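Side-chain contacts in Asp/Glu-specific dipeptidyl-peptidase (Flavobacterium psychrophilum, PDB 5JXF), which removes dipeptides from the N-terminus of oligopeptides as a serine peptidase of family S46, cutting strictly after Asp or Glu at the P1 position: residues Lys369-Lys374 / Met565-Glu570; Lys356-Ile361 / Asp688-Pro693; Val298-Asn303 / Thr396-Tyr401. One frame throughout, in Å; residues are numbered along the deposited sequence.

Contact 1 of 3, residues Lys369-Lys374 / Met565-Glu570; sequences KDFQQK and MKAQLE
The far end of the Phe371 ring meets Ala567 edge-on. Ala567 CB lies in the plane of the ring, 3.7 Å from Phe371 CZ and practically as far from CE1, so the methyl group sits against the CE1-CZ side of the hexagon instead of over a face. The first torsion explains the reach: with CG anti to the backbone N (chi1 169°), the ring stands out from helix 360-375 straight across to helix 547-571. The second touch is looser, with Gln568 CG 4.3 Å from Phe371 CE1, approaching obliquely, neither over the face nor at the edge. No hydrogen bond crosses between the segments, and all three touching residues are buried. The amide of Gln568 turns elsewhere, its NE2 giving a weak hydrogen bond to the carbonyl of Tyr292.

On the solvent side the character changes. Lys566 and Glu570, both exposed and one turn apart on helix 547-571, form a salt bridge of 3.0 Å between Lys566 NZ and Glu570 OE2, the ammonium sitting almost in line with the C-O bond of that oxygen. The other oxygen, Glu570 OE1, bonds the hydroxyl of Tyr384, so two partners hold the carboxylate. Helix 360-375 is also loose at its outer side, with Gln373 and Lys374 modelled only to CB, probably from disorder.

The closest CA atoms across the contact, those of Phe371 and Gln568, are 8.0 Å apart. Tyr564, one turn before Gln568 on helix 547-571, adds an edge-to-face ring contact to Phe371, Leu388 of helix 386-415 packs on the same ring, and loop residue Tyr384 touches Ala567.

Contact 2 of 3, residues Lys356-Ile361 / Asp688-Pro693; sequences KKSNAI and DIHYDP
His690 faces two small residues, Ala360 and Ser358, and these three account for nearly all the surface the contact buries. Its CB lies 4.3 Å from Ala360 CB, a plain methyl-to-methylene approach. The imidazole continues toward Ser358, since CG is anti to the backbone N (chi1 177°), and both neighbours sit oblique to its plane. His690 ND1 and Ser358 OG are 3.9 Å apart, too far for a hydrogen bond. The serine hydroxyl is instead bonded to the carbonyl of Gly354, one turn back in helix 328-357; chi1 of 60° turns OG back over its own backbone, toward that carbonyl. His690 ND1 is buried by the contact and has no polar partner in the model.

Between Ser358 and Ala360 the chain turns from one helix into the next. Asn359 has positive phi and closes helix 328-357 with a Schellman motif, Asn359 N bonding Lys356 O at 2.8 Å, while its OD1 caps Gly362 N at the start of helix 360-375. The contact sets a helix-to-helix corner, closed by a Schellman motif and opened by an Asn N-cap, against the loop between strands 673-680 and 698-702, the former strand carrying Arg680, which probably recognises the acidic P1 residue.

Contact 3 of 3, residues Val298-Asn303 / Thr396-Tyr401; sequences VAQIVN and TEITPY
Gln300 reaches across from helix 295-325 to the side of helix 386-415, and its amide nitrogen makes the near approaches. The side chain is fully stretched: CG is anti to the backbone N (chi1 -176°) and the chain stays extended beyond it, which carries NE2 over to Ile398 and Thr399.

Along the second helix, Thr396 points away from Gln300 and its OG1 bonds the carbonyl of Gln392, a turn back in the same helix. At Ile398 the helices meet: its CG2 methyl lies 4.0 Å from Gln300 NE2, and the two side chains cross at about a right angle. This is van der Waals packing of an amide on a methyl, with no hydrogen bond between the segments. Ile398 is buried, for its side chain also packs on Tyr550, Ile553 and Ile557 of helix 547-571.

These helices belong to the largely helical part of this S46 peptidase, which in sequence lies between His101 and Asp237 on one side and Ser662 on the other, the probable charge-relay residues. Gln300 here bridges two of its members at a point where the nearest CA atoms, those of Gln300 and Thr399, are 7.4 Å apart.

Thr399 is touched through its backbone, Gln300 NE2 standing 4.3 Å from Thr399 CA. Its hydroxyl bonds the carbonyl of Tyr395, with a weak second bond to Glu304 OE2, a turn beyond Gln300 on the opposing helix. Pro400 turns away and packs on Glu481 and Phe482; having no N-H, it cannot make the helical bond to the turn before, and the helix is kinked here. Tyr401 leans on Arg549 of helix 547-571 and meets the ring of Phe482.

Contacts 2 and 3 touch directly, their centres 17 Å apart: Lys356 CE lies 3.4 Å from Val302 CG1, Ile361 CG1 3.7 Å from Val298 CG1, and Ile689 CD1 4.0 Å from Ile301 CD1. Helix 295-325 therefore packs against both the corner and the 688-693 loop of contact 2 and reaches helix 386-415 with Gln300. Contact 1 stands apart, about 9 Å from contact 2 and 11 Å from contact 3 between nearest atoms, yet shares helix 360-375 with contact 2. Contact 2 lies near the probable specificity residue Arg680, whose side chain is about 10 Å from that of His690 and which lines the pocket of the bound aspartic acid; contacts 1 and 3 are remote packing.

Contact 1 of 3, residues Lys369-Lys374 / Met565-Glu570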
ATOM      1  N   LYS A 369      -8.688 -13.219  33.974  1.00101.69           N
ATOM      2  CA  LYS A 369      -8.000 -13.926  35.048  1.00105.74           C
ATOM      3  C   LYS A 369      -7.759 -12.984  36.235  1.00105.29           C
ATOM      4  O   LYS A 369      -7.421 -13.427  37.330  1.00109.22           O
ATOM      5  CB  LYS A 369      -6.682 -14.524  34.544  1.00105.62           C
ATOM      6  CG  LYS A 369      -6.855 -15.773  33.691  1.00103.12           C
ATOM      7  N   ASP A 370      -7.945 -11.686  36.009  1.00101.36           N
ATOM      8  CA  ASP A 370      -7.859 -10.689  37.075  1.00101.39           C
ATOM      9  C   ASP A 370      -9.252 -10.279  37.534  1.00 98.70           C
ATOM     10  O   ASP A 370      -9.433  -9.768  38.639  1.00 98.13           O
ATOM     11  CB  ASP A 370      -7.087  -9.455  36.602  1.00 97.89           C
ATOM     12  CG  ASP A 370      -7.045  -8.357  37.651  1.00 98.55           C
ATOM     13  OD1 ASP A 370      -6.994  -8.679  38.857  1.00101.70           O
ATOM     14  OD2 ASP A 370      -7.081  -7.168  37.272  1.00101.28           O
ATOM     15  N   PHE A 371     -10.232 -10.492  36.663  1.00100.39           N
ATOM     16  CA  PHE A 371     -11.621 -10.164  36.961  1.00 98.22           C
ATOM     17  C   PHE A 371     -12.105 -10.958  38.165  1.00100.51           C
ATOM     18  O   PHE A 371     -12.471 -10.395  39.192  1.00103.06           O
ATOM     19  CB  PHE A 371     -12.508 -10.449  35.745  1.00 94.73           C
ATOM     20  CG  PHE A 371     -13.984 -10.402  36.038  1.00 93.13           C
ATOM     21  CD1 PHE A 371     -14.622  -9.193  36.258  1.00 90.14           C
ATOM     22  CD2 PHE A 371     -14.737 -11.571  36.085  1.00 93.87           C
ATOM     23  CE1 PHE A 371     -15.980  -9.149  36.525  1.00 87.71           C
ATOM     24  CE2 PHE A 371     -16.097 -11.532  36.352  1.00 89.64           C
ATOM     25  CZ  PHE A 371     -16.718 -10.321  36.572  1.00 91.33           C
ATOM     26  N   GLN A 372     -12.091 -12.276  38.018  1.00101.14           N
ATOM     27  CA  GLN A 372     -12.517 -13.186  39.068  1.00108.19           C
ATOM     28  C   GLN A 372     -11.629 -13.123  40.304  1.00109.24           C
ATOM     29  O   GLN A 372     -12.079 -13.418  41.413  1.00108.99           O
ATOM     30  CB  GLN A 372     -12.560 -14.608  38.527  1.00109.54           C
ATOM     31  CG  GLN A 372     -13.754 -15.401  39.004  1.00110.94           C
ATOM     32  CD  GLN A 372     -14.090 -16.546  38.068  1.00111.99           C
ATOM     33  OE1 GLN A 372     -13.802 -16.487  36.890  1.00110.59           O
ATOM     34  NE2 GLN A 372     -14.653 -17.608  38.601  1.00114.17           N
ATOM     35  N   GLN A 373     -10.373 -12.730  40.111  1.00104.65           N
ATOM     36  CA  GLN A 373      -9.476 -12.487  41.236  1.00104.08           C
ATOM     37  C   GLN A 373      -9.960 -11.268  42.013  1.00103.06           C
ATOM     38  O   GLN A 373      -9.518 -11.009  43.132  1.00103.23           O
ATOM     39  CB  GLN A 373      -8.036 -12.286  40.758  1.00102.53           C
ATOM     40  N   LYS A 374     -10.877 -10.525  41.403  1.00102.93           N
ATOM     41  CA  LYS A 374     -11.460  -9.353  42.027  1.00101.36           C
ATOM     42  C   LYS A 374     -12.889  -9.625  42.497  1.00100.55           C
ATOM     43  O   LYS A 374     -13.448  -8.830  43.250  1.00101.44           O
ATOM     44  CB  LYS A 374     -11.431  -8.162  41.060  1.00 96.18           C
ATOM     45  N   MET A 565     -21.525  -6.794  32.741  1.00 72.87           N
ATOM     46  CA  MET A 565     -21.370  -5.342  32.636  1.00 71.94           C
ATOM     47  C   MET A 565     -21.418  -4.690  34.017  1.00 68.96           C
ATOM     48  O   MET A 565     -20.531  -3.917  34.383  1.00 71.53           O
ATOM     49  CB  MET A 565     -22.461  -4.755  31.733  1.00 74.25           C
ATOM     50  CG  MET A 565     -22.255  -3.295  31.320  1.00 67.14           C
ATOM     51  SD  MET A 565     -20.760  -3.052  30.330  1.00 77.53           S
ATOM     52  CE  MET A 565     -19.774  -2.063  31.452  1.00 55.77           C
ATOM     53  N   LYS A 566     -22.455  -5.025  34.780  1.00 68.15           N
ATOM     54  CA  LYS A 566     -22.622  -4.518  36.143  1.00 76.98           C
ATOM     55  C   LYS A 566     -21.438  -4.881  37.031  1.00 81.07           C
ATOM     56  O   LYS A 566     -21.005  -4.085  37.865  1.00 80.60           O
ATOM     57  CB  LYS A 566     -23.920  -5.058  36.750  1.00 79.03           C
ATOM     58  CG  LYS A 566     -24.167  -4.678  38.206  1.00 85.85           C
ATOM     59  CD  LYS A 566     -25.485  -5.277  38.698  1.00 89.59           C
ATOM     60  CE  LYS A 566     -25.586  -5.285  40.213  1.00 87.90           C
ATOM     61  NZ  LYS A 566     -25.537  -3.916  40.791  1.00 87.83           N
ATOM     62  N   ALA A 567     -20.915  -6.086  36.842  1.00 84.98           N
ATOM     63  CA  ALA A 567     -19.783  -6.559  37.625  1.00 90.40           C
ATOM     64  C   ALA A 567     -18.577  -5.662  37.411  1.00 91.95           C
ATOM     65  O   ALA A 567     -17.916  -5.253  38.366  1.00 97.17           O
ATOM     66  CB  ALA A 567     -19.445  -7.994  37.263  1.00 89.08           C
ATOM     67  N   GLN A 568     -18.301  -5.356  36.149  1.00 89.20           N
ATOM     68  CA  GLN A 568     -17.148  -4.537  35.804  1.00 86.44           C
ATOM     69  C   GLN A 568     -17.333  -3.111  36.314  1.00 81.99           C
ATOM     70  O   GLN A 568     -16.374  -2.463  36.730  1.00 84.03           O
ATOM     71  CB  GLN A 568     -16.909  -4.560  34.291  1.00 79.96           C
ATOM     72  CG  GLN A 568     -16.466  -5.926  33.772  1.00 79.25           C
ATOM     73  CD  GLN A 568     -16.205  -5.940  32.276  1.00 76.80           C
ATOM     74  OE1 GLN A 568     -15.340  -5.216  31.765  1.00 72.23           O
ATOM     75  NE2 GLN A 568     -16.952  -6.777  31.563  1.00 76.73           N
ATOM     76  N   LEU A 569     -18.573  -2.637  36.302  1.00 79.64           N
ATOM     77  CA  LEU A 569     -18.884  -1.317  36.830  1.00 77.82           C
ATOM     78  C   LEU A 569     -18.584  -1.232  38.330  1.00 85.38           C
ATOM     79  O   LEU A 569     -18.168  -0.184  38.826  1.00 89.48           O
ATOM     80  CB  LEU A 569     -20.345  -0.971  36.556  1.00 72.75           C
ATOM     81  CG  LEU A 569     -20.625  -0.377  35.174  1.00 75.12           C
ATOM     82  CD1 LEU A 569     -22.099  -0.468  34.809  1.00 69.47           C
ATOM     83  CD2 LEU A 569     -20.165   1.066  35.128  1.00 75.60           C
ATOM     84  N   GLU A 570     -18.782  -2.339  39.043  1.00 84.40           N
ATOM     85  CA  GLU A 570     -18.583  -2.355  40.490  1.00 89.27           C
ATOM     86  C   GLU A 570     -17.112  -2.449  40.876  1.00 89.71           C
ATOM     87  O   GLU A 570     -16.614  -1.652  41.670  1.00 92.77           O
ATOM     88  CB  GLU A 570     -19.343  -3.520  41.131  1.00 89.87           C
ATOM     89  CG  GLU A 570     -20.852  -3.441  41.002  1.00 91.35           C
ATOM     90  CD  GLU A 570     -21.560  -4.555  41.760  1.00 97.45           C
ATOM     91  OE1 GLU A 570     -20.877  -5.480  42.257  1.00 96.82           O
ATOM     92  OE2 GLU A 570     -22.806  -4.515  41.847  1.00 97.70           O
TER

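Contact 2 of 3, residues Lys356-Ile361 / Asp688-Pro693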
ATOM      1  N   LYS A 356      -6.778  -9.991  15.681  1.00 63.79           N
ATOM      2  CA  LYS A 356      -5.751 -11.021  15.686  1.00 74.32           C
ATOM      3  C   LYS A 356      -4.401 -10.389  15.975  1.00 77.22           C
ATOM      4  O   LYS A 356      -3.742 -10.735  16.948  1.00 78.87           O
ATOM      5  CB  LYS A 356      -5.718 -11.756  14.351  1.00 77.63           C
ATOM      6  CG  LYS A 356      -6.895 -12.682  14.104  1.00 77.63           C
ATOM      7  CD  LYS A 356      -6.995 -12.963  12.622  1.00 82.88           C
ATOM      8  CE  LYS A 356      -8.038 -14.005  12.301  1.00 89.40           C
ATOM      9  NZ  LYS A 356      -8.024 -14.347  10.849  1.00 97.22           N
ATOM     10  N   LYS A 357      -4.023  -9.434  15.130  1.00 79.08           N
ATOM     11  CA  LYS A 357      -2.730  -8.754  15.212  1.00 81.85           C
ATOM     12  C   LYS A 357      -2.417  -8.230  16.612  1.00 80.17           C
ATOM     13  O   LYS A 357      -1.271  -8.285  17.059  1.00 85.89           O
ATOM     14  CB  LYS A 357      -2.683  -7.600  14.201  1.00 76.75           C
ATOM     15  CG  LYS A 357      -1.405  -6.788  14.238  1.00 80.69           C
ATOM     16  CD  LYS A 357      -1.336  -5.787  13.093  1.00 83.07           C
ATOM     17  CE  LYS A 357       0.055  -5.170  12.992  1.00 88.65           C
ATOM     18  NZ  LYS A 357       0.508  -4.611  14.298  1.00 94.65           N
ATOM     19  N   SER A 358      -3.443  -7.744  17.307  1.00 67.31           N
ATOM     20  CA  SER A 358      -3.267  -7.139  18.626  1.00 72.60           C
ATOM     21  C   SER A 358      -3.486  -8.157  19.734  1.00 79.74           C
ATOM     22  O   SER A 358      -3.303  -7.845  20.914  1.00 85.06           O
ATOM     23  CB  SER A 358      -4.229  -5.961  18.811  1.00 72.25           C
ATOM     24  OG  SER A 358      -5.574  -6.389  18.686  1.00 70.58           O
ATOM     25  N   ASN A 359      -3.877  -9.365  19.331  1.00 75.81           N
ATOM     26  CA  ASN A 359      -4.236 -10.460  20.236  1.00 80.28           C
ATOM     27  C   ASN A 359      -5.256 -10.000  21.283  1.00 82.46           C
ATOM     28  O   ASN A 359      -5.011 -10.057  22.488  1.00 89.76           O
ATOM     29  CB  ASN A 359      -2.976 -11.041  20.900  1.00 83.48           C
ATOM     30  CG  ASN A 359      -3.293 -12.117  21.927  1.00 93.03           C
ATOM     31  OD1 ASN A 359      -4.222 -12.909  21.745  1.00 96.71           O
ATOM     32  ND2 ASN A 359      -2.519 -12.152  23.009  1.00 92.00           N
ATOM     33  N   ALA A 360      -6.403  -9.522  20.815  1.00 80.54           N
ATOM     34  CA  ALA A 360      -7.425  -9.036  21.727  1.00 75.16           C
ATOM     35  C   ALA A 360      -7.894 -10.181  22.609  1.00 71.11           C
ATOM     36  O   ALA A 360      -8.156  -9.998  23.796  1.00 64.43           O
ATOM     37  CB  ALA A 360      -8.586  -8.427  20.964  1.00 75.42           C
ATOM     38  N   ILE A 361      -7.947 -11.375  22.021  1.00 68.32           N
ATOM     39  CA  ILE A 361      -8.434 -12.554  22.719  1.00 72.61           C
ATOM     40  C   ILE A 361      -7.583 -12.867  23.949  1.00 77.85           C
ATOM     41  O   ILE A 361      -8.106 -13.183  25.017  1.00 84.71           O
ATOM     42  CB  ILE A 361      -8.462 -13.774  21.785  1.00 77.62           C
ATOM     43  CG1 ILE A 361      -9.392 -13.518  20.598  1.00 75.91           C
ATOM     44  CG2 ILE A 361      -8.902 -15.029  22.534  1.00 71.95           C
ATOM     45  CD1 ILE A 361      -9.462 -14.709  19.633  1.00 80.69           C
ATOM     46  N   ASP A 688     -14.572  -1.066  17.909  1.00 51.61           N
ATOM     47  CA  ASP A 688     -15.845  -1.373  18.586  1.00 50.12           C
ATOM     48  C   ASP A 688     -15.685  -2.480  19.618  1.00 57.28           C
ATOM     49  O   ASP A 688     -16.543  -2.673  20.485  1.00 54.70           O
ATOM     50  CB  ASP A 688     -16.915  -1.833  17.597  1.00 52.52           C
ATOM     51  CG  ASP A 688     -17.359  -0.751  16.647  1.00 58.63           C
ATOM     52  OD1 ASP A 688     -16.836   0.386  16.712  1.00 61.59           O
ATOM     53  OD2 ASP A 688     -18.231  -1.068  15.809  1.00 59.46           O
ATOM     54  N   ILE A 689     -14.605  -3.244  19.477  1.00 53.00           N
ATOM     55  CA  ILE A 689     -14.366  -4.444  20.285  1.00 53.08           C
ATOM     56  C   ILE A 689     -13.144  -4.229  21.181  1.00 56.09           C
ATOM     57  O   ILE A 689     -13.114  -4.659  22.329  1.00 58.50           O
ATOM     58  CB  ILE A 689     -14.153  -5.680  19.375  1.00 54.12           C
ATOM     59  CG1 ILE A 689     -15.375  -5.887  18.474  1.00 56.01           C
ATOM     60  CG2 ILE A 689     -13.815  -6.933  20.193  1.00 49.76           C
ATOM     61  CD1 ILE A 689     -16.665  -6.118  19.234  1.00 62.55           C
ATOM     62  N   HIS A 690     -12.142  -3.540  20.635  1.00 56.48           N
ATOM     63  CA  HIS A 690     -10.925  -3.219  21.376  1.00 62.26           C
ATOM     64  C   HIS A 690     -10.369  -1.891  20.893  1.00 63.96           C
ATOM     65  O   HIS A 690     -10.068  -1.737  19.708  1.00 66.90           O
ATOM     66  CB  HIS A 690      -9.877  -4.325  21.207  1.00 66.38           C
ATOM     67  CG  HIS A 690      -8.570  -4.036  21.886  1.00 75.59           C
ATOM     68  ND1 HIS A 690      -7.366  -4.054  21.216  1.00 72.25           N
ATOM     69  CD2 HIS A 690      -8.279  -3.745  23.176  1.00 81.49           C
ATOM     70  CE1 HIS A 690      -6.389  -3.776  22.061  1.00 74.91           C
ATOM     71  NE2 HIS A 690      -6.915  -3.590  23.258  1.00 78.53           N
ATOM     72  N   TYR A 691     -10.244  -0.931  21.806  1.00 63.55           N
ATOM     73  CA  TYR A 691      -9.692   0.376  21.471  1.00 59.72           C
ATOM     74  C   TYR A 691      -8.206   0.442  21.851  1.00 62.23           C
ATOM     75  O   TYR A 691      -7.847   0.216  22.998  1.00 73.08           O
ATOM     76  CB  TYR A 691     -10.483   1.491  22.174  1.00 51.55           C
ATOM     77  CG  TYR A 691     -10.031   2.898  21.820  1.00 51.87           C
ATOM     78  CD1 TYR A 691     -10.590   3.580  20.749  1.00 51.37           C
ATOM     79  CD2 TYR A 691      -9.042   3.538  22.555  1.00 56.02           C
ATOM     80  CE1 TYR A 691     -10.180   4.858  20.428  1.00 54.70           C
ATOM     81  CE2 TYR A 691      -8.628   4.814  22.232  1.00 52.95           C
ATOM     82  CZ  TYR A 691      -9.198   5.464  21.177  1.00 51.00           C
ATOM     83  OH  TYR A 691      -8.774   6.730  20.860  1.00 47.82           O
ATOM     84  N   ASP A 692      -7.347   0.733  20.877  1.00 63.81           N
ATOM     85  CA  ASP A 692      -5.914   0.930  21.127  1.00 60.34           C
ATOM     86  C   ASP A 692      -5.591   2.353  20.699  1.00 55.93           C
ATOM     87  O   ASP A 692      -5.715   2.692  19.525  1.00 57.85           O
ATOM     88  CB  ASP A 692      -5.073  -0.103  20.363  1.00 61.32           C
ATOM     89  CG  ASP A 692      -3.545   0.075  20.548  1.00 66.63           C
ATOM     90  OD1 ASP A 692      -3.047   1.168  20.899  1.00 68.43           O
ATOM     91  OD2 ASP A 692      -2.823  -0.913  20.309  1.00 70.71           O
ATOM     92  N   PRO A 693      -5.192   3.196  21.661  1.00 58.42           N
ATOM     93  CA  PRO A 693      -5.019   4.641  21.442  1.00 55.08           C
ATOM     94  C   PRO A 693      -3.848   5.008  20.530  1.00 52.54           C
ATOM     95  O   PRO A 693      -3.808   6.124  19.995  1.00 50.16           O
ATOM     96  CB  PRO A 693      -4.778   5.183  22.857  1.00 56.03           C
ATOM     97  CG  PRO A 693      -4.275   4.012  23.638  1.00 63.27           C
ATOM     98  CD  PRO A 693      -4.959   2.810  23.064  1.00 63.48           C
TER

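Contact 3 of 3, residues Val298-Asn303 / Thr396-Tyr401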
ATOM      1  N   VAL A 298     -15.155 -12.507  21.427  1.00 70.79           N
ATOM      2  CA  VAL A 298     -14.154 -12.082  20.466  1.00 71.06           C
ATOM      3  C   VAL A 298     -13.744 -13.262  19.574  1.00 64.17           C
ATOM      4  O   VAL A 298     -13.639 -13.116  18.353  1.00 60.40           O
ATOM      5  CB  VAL A 298     -12.918 -11.486  21.183  1.00 74.53           C
ATOM      6  CG1 VAL A 298     -11.958 -10.853  20.191  1.00 68.87           C
ATOM      7  CG2 VAL A 298     -13.361 -10.456  22.216  1.00 69.81           C
ATOM      8  N   ALA A 299     -13.547 -14.434  20.177  1.00 68.14           N
ATOM      9  CA  ALA A 299     -13.126 -15.612  19.420  1.00 72.13           C
ATOM     10  C   ALA A 299     -14.180 -16.015  18.396  1.00 74.88           C
ATOM     11  O   ALA A 299     -13.843 -16.411  17.286  1.00 81.35           O
ATOM     12  CB  ALA A 299     -12.813 -16.780  20.356  1.00 66.75           C
ATOM     13  N   GLN A 300     -15.453 -15.893  18.756  1.00 72.20           N
ATOM     14  CA  GLN A 300     -16.528 -16.232  17.830  1.00 71.87           C
ATOM     15  C   GLN A 300     -16.561 -15.262  16.651  1.00 75.30           C
ATOM     16  O   GLN A 300     -16.843 -15.644  15.512  1.00 78.35           O
ATOM     17  CB  GLN A 300     -17.880 -16.232  18.547  1.00 72.84           C
ATOM     18  CG  GLN A 300     -19.036 -16.671  17.659  1.00 80.54           C
ATOM     19  CD  GLN A 300     -20.395 -16.436  18.298  1.00 87.84           C
ATOM     20  OE1 GLN A 300     -20.551 -15.569  19.151  1.00 88.32           O
ATOM     21  NE2 GLN A 300     -21.381 -17.233  17.901  1.00 91.53           N
ATOM     22  N   ILE A 301     -16.288 -13.997  16.936  1.00 72.99           N
ATOM     23  CA  ILE A 301     -16.263 -12.985  15.899  1.00 71.65           C
ATOM     24  C   ILE A 301     -15.154 -13.321  14.924  1.00 68.44           C
ATOM     25  O   ILE A 301     -15.364 -13.476  13.718  1.00 65.33           O
ATOM     26  CB  ILE A 301     -16.028 -11.569  16.476  1.00 70.11           C
ATOM     27  CG1 ILE A 301     -17.188 -11.150  17.379  1.00 65.79           C
ATOM     28  CG2 ILE A 301     -15.796 -10.570  15.352  1.00 66.81           C
ATOM     29  CD1 ILE A 301     -16.878  -9.940  18.253  1.00 61.65           C
ATOM     30  N   VAL A 302     -13.960 -13.436  15.473  1.00 66.17           N
ATOM     31  CA  VAL A 302     -12.773 -13.629  14.669  1.00 72.69           C
ATOM     32  C   VAL A 302     -12.790 -14.976  13.941  1.00 82.55           C
ATOM     33  O   VAL A 302     -12.533 -15.042  12.736  1.00 88.90           O
ATOM     34  CB  VAL A 302     -11.524 -13.521  15.549  1.00 71.10           C
ATOM     35  CG1 VAL A 302     -10.318 -14.057  14.827  1.00 77.38           C
ATOM     36  CG2 VAL A 302     -11.309 -12.079  15.966  1.00 62.35           C
ATOM     37  N   ASN A 303     -13.124 -16.037  14.671  1.00 78.25           N
ATOM     38  CA  ASN A 303     -13.008 -17.387  14.136  1.00 79.03           C
ATOM     39  C   ASN A 303     -14.161 -17.849  13.244  1.00 80.38           C
ATOM     40  O   ASN A 303     -13.945 -18.665  12.356  1.00 87.38           O
ATOM     41  CB  ASN A 303     -12.836 -18.399  15.274  1.00 76.77           C
ATOM     42  CG  ASN A 303     -11.527 -18.224  16.027  1.00 80.13           C
ATOM     43  OD1 ASN A 303     -10.492 -17.892  15.440  1.00 76.79           O
ATOM     44  ND2 ASN A 303     -11.560 -18.485  17.331  1.00 83.26           N
ATOM     45  N   THR A 396     -19.896 -21.658  23.176  1.00 85.57           N
ATOM     46  CA  THR A 396     -19.511 -22.858  22.442  1.00 87.53           C
ATOM     47  C   THR A 396     -20.750 -23.541  21.864  1.00 84.04           C
ATOM     48  O   THR A 396     -20.765 -23.923  20.695  1.00 84.88           O
ATOM     49  CB  THR A 396     -18.736 -23.863  23.325  1.00 89.29           C
ATOM     50  OG1 THR A 396     -17.748 -23.172  24.099  1.00 91.85           O
ATOM     51  CG2 THR A 396     -18.053 -24.917  22.463  1.00 87.82           C
ATOM     52  N   GLU A 397     -21.790 -23.673  22.683  1.00 78.53           N
ATOM     53  CA  GLU A 397     -23.025 -24.340  22.271  1.00 80.78           C
ATOM     54  C   GLU A 397     -23.751 -23.630  21.124  1.00 82.41           C
ATOM     55  O   GLU A 397     -24.230 -24.281  20.194  1.00 80.77           O
ATOM     56  CB  GLU A 397     -23.971 -24.476  23.468  1.00 85.86           C
ATOM     57  N   ILE A 398     -23.829 -22.300  21.194  1.00 81.12           N
ATOM     58  CA  ILE A 398     -24.572 -21.510  20.212  1.00 76.69           C
ATOM     59  C   ILE A 398     -23.877 -21.465  18.846  1.00 81.90           C
ATOM     60  O   ILE A 398     -24.530 -21.265  17.822  1.00 78.84           O
ATOM     61  CB  ILE A 398     -24.785 -20.059  20.714  1.00 70.48           C
ATOM     62  CG1 ILE A 398     -25.956 -19.399  19.976  1.00 64.94           C
ATOM     63  CG2 ILE A 398     -23.483 -19.246  20.575  1.00 66.59           C
ATOM     64  CD1 ILE A 398     -26.368 -18.049  20.542  1.00 65.20           C
ATOM     65  N   THR A 399     -22.561 -21.677  18.850  1.00 82.05           N
ATOM     66  CA  THR A 399     -21.693 -21.547  17.673  1.00 79.04           C
ATOM     67  C   THR A 399     -22.284 -21.979  16.310  1.00 79.45           C
ATOM     68  O   THR A 399     -22.270 -21.192  15.369  1.00 80.51           O
ATOM     69  CB  THR A 399     -20.374 -22.333  17.902  1.00 90.76           C
ATOM     70  OG1 THR A 399     -19.528 -21.607  18.800  1.00 92.61           O
ATOM     71  CG2 THR A 399     -19.635 -22.552  16.589  1.00 94.45           C
ATOM     72  N   PRO A 400     -22.811 -23.218  16.195  1.00 84.99           N
ATOM     73  CA  PRO A 400     -23.257 -23.647  14.862  1.00 85.08           C
ATOM     74  C   PRO A 400     -24.570 -22.996  14.430  1.00 83.90           C
ATOM     75  O   PRO A 400     -24.839 -22.889  13.236  1.00 84.32           O
ATOM     76  CB  PRO A 400     -23.450 -25.159  15.021  1.00 88.01           C
ATOM     77  CG  PRO A 400     -22.935 -25.501  16.390  1.00 90.46           C
ATOM     78  CD  PRO A 400     -23.051 -24.270  17.195  1.00 85.69           C
ATOM     79  N   TYR A 401     -25.388 -22.599  15.397  1.00 84.04           N
ATOM     80  CA  TYR A 401     -26.623 -21.891  15.092  1.00 78.87           C
ATOM     81  C   TYR A 401     -26.304 -20.484  14.619  1.00 74.85           C
ATOM     82  O   TYR A 401     -26.815 -20.045  13.592  1.00 80.73           O
ATOM     83  CB  TYR A 401     -27.541 -21.860  16.312  1.00 78.08           C
ATOM     84  CG  TYR A 401     -27.834 -23.236  16.840  1.00 83.40           C
ATOM     85  CD1 TYR A 401     -28.866 -23.998  16.310  1.00 84.38           C
ATOM     86  CD2 TYR A 401     -27.051 -23.793  17.840  1.00 87.98           C
ATOM     87  CE1 TYR A 401     -29.126 -25.265  16.781  1.00 86.73           C
ATOM     88  CE2 TYR A 401     -27.300 -25.062  18.315  1.00 90.32           C
ATOM     89  CZ  TYR A 401     -28.337 -25.794  17.783  1.00 91.65           C
ATOM     90  OH  TYR A 401     -28.587 -27.062  18.258  1.00 95.83           O
TER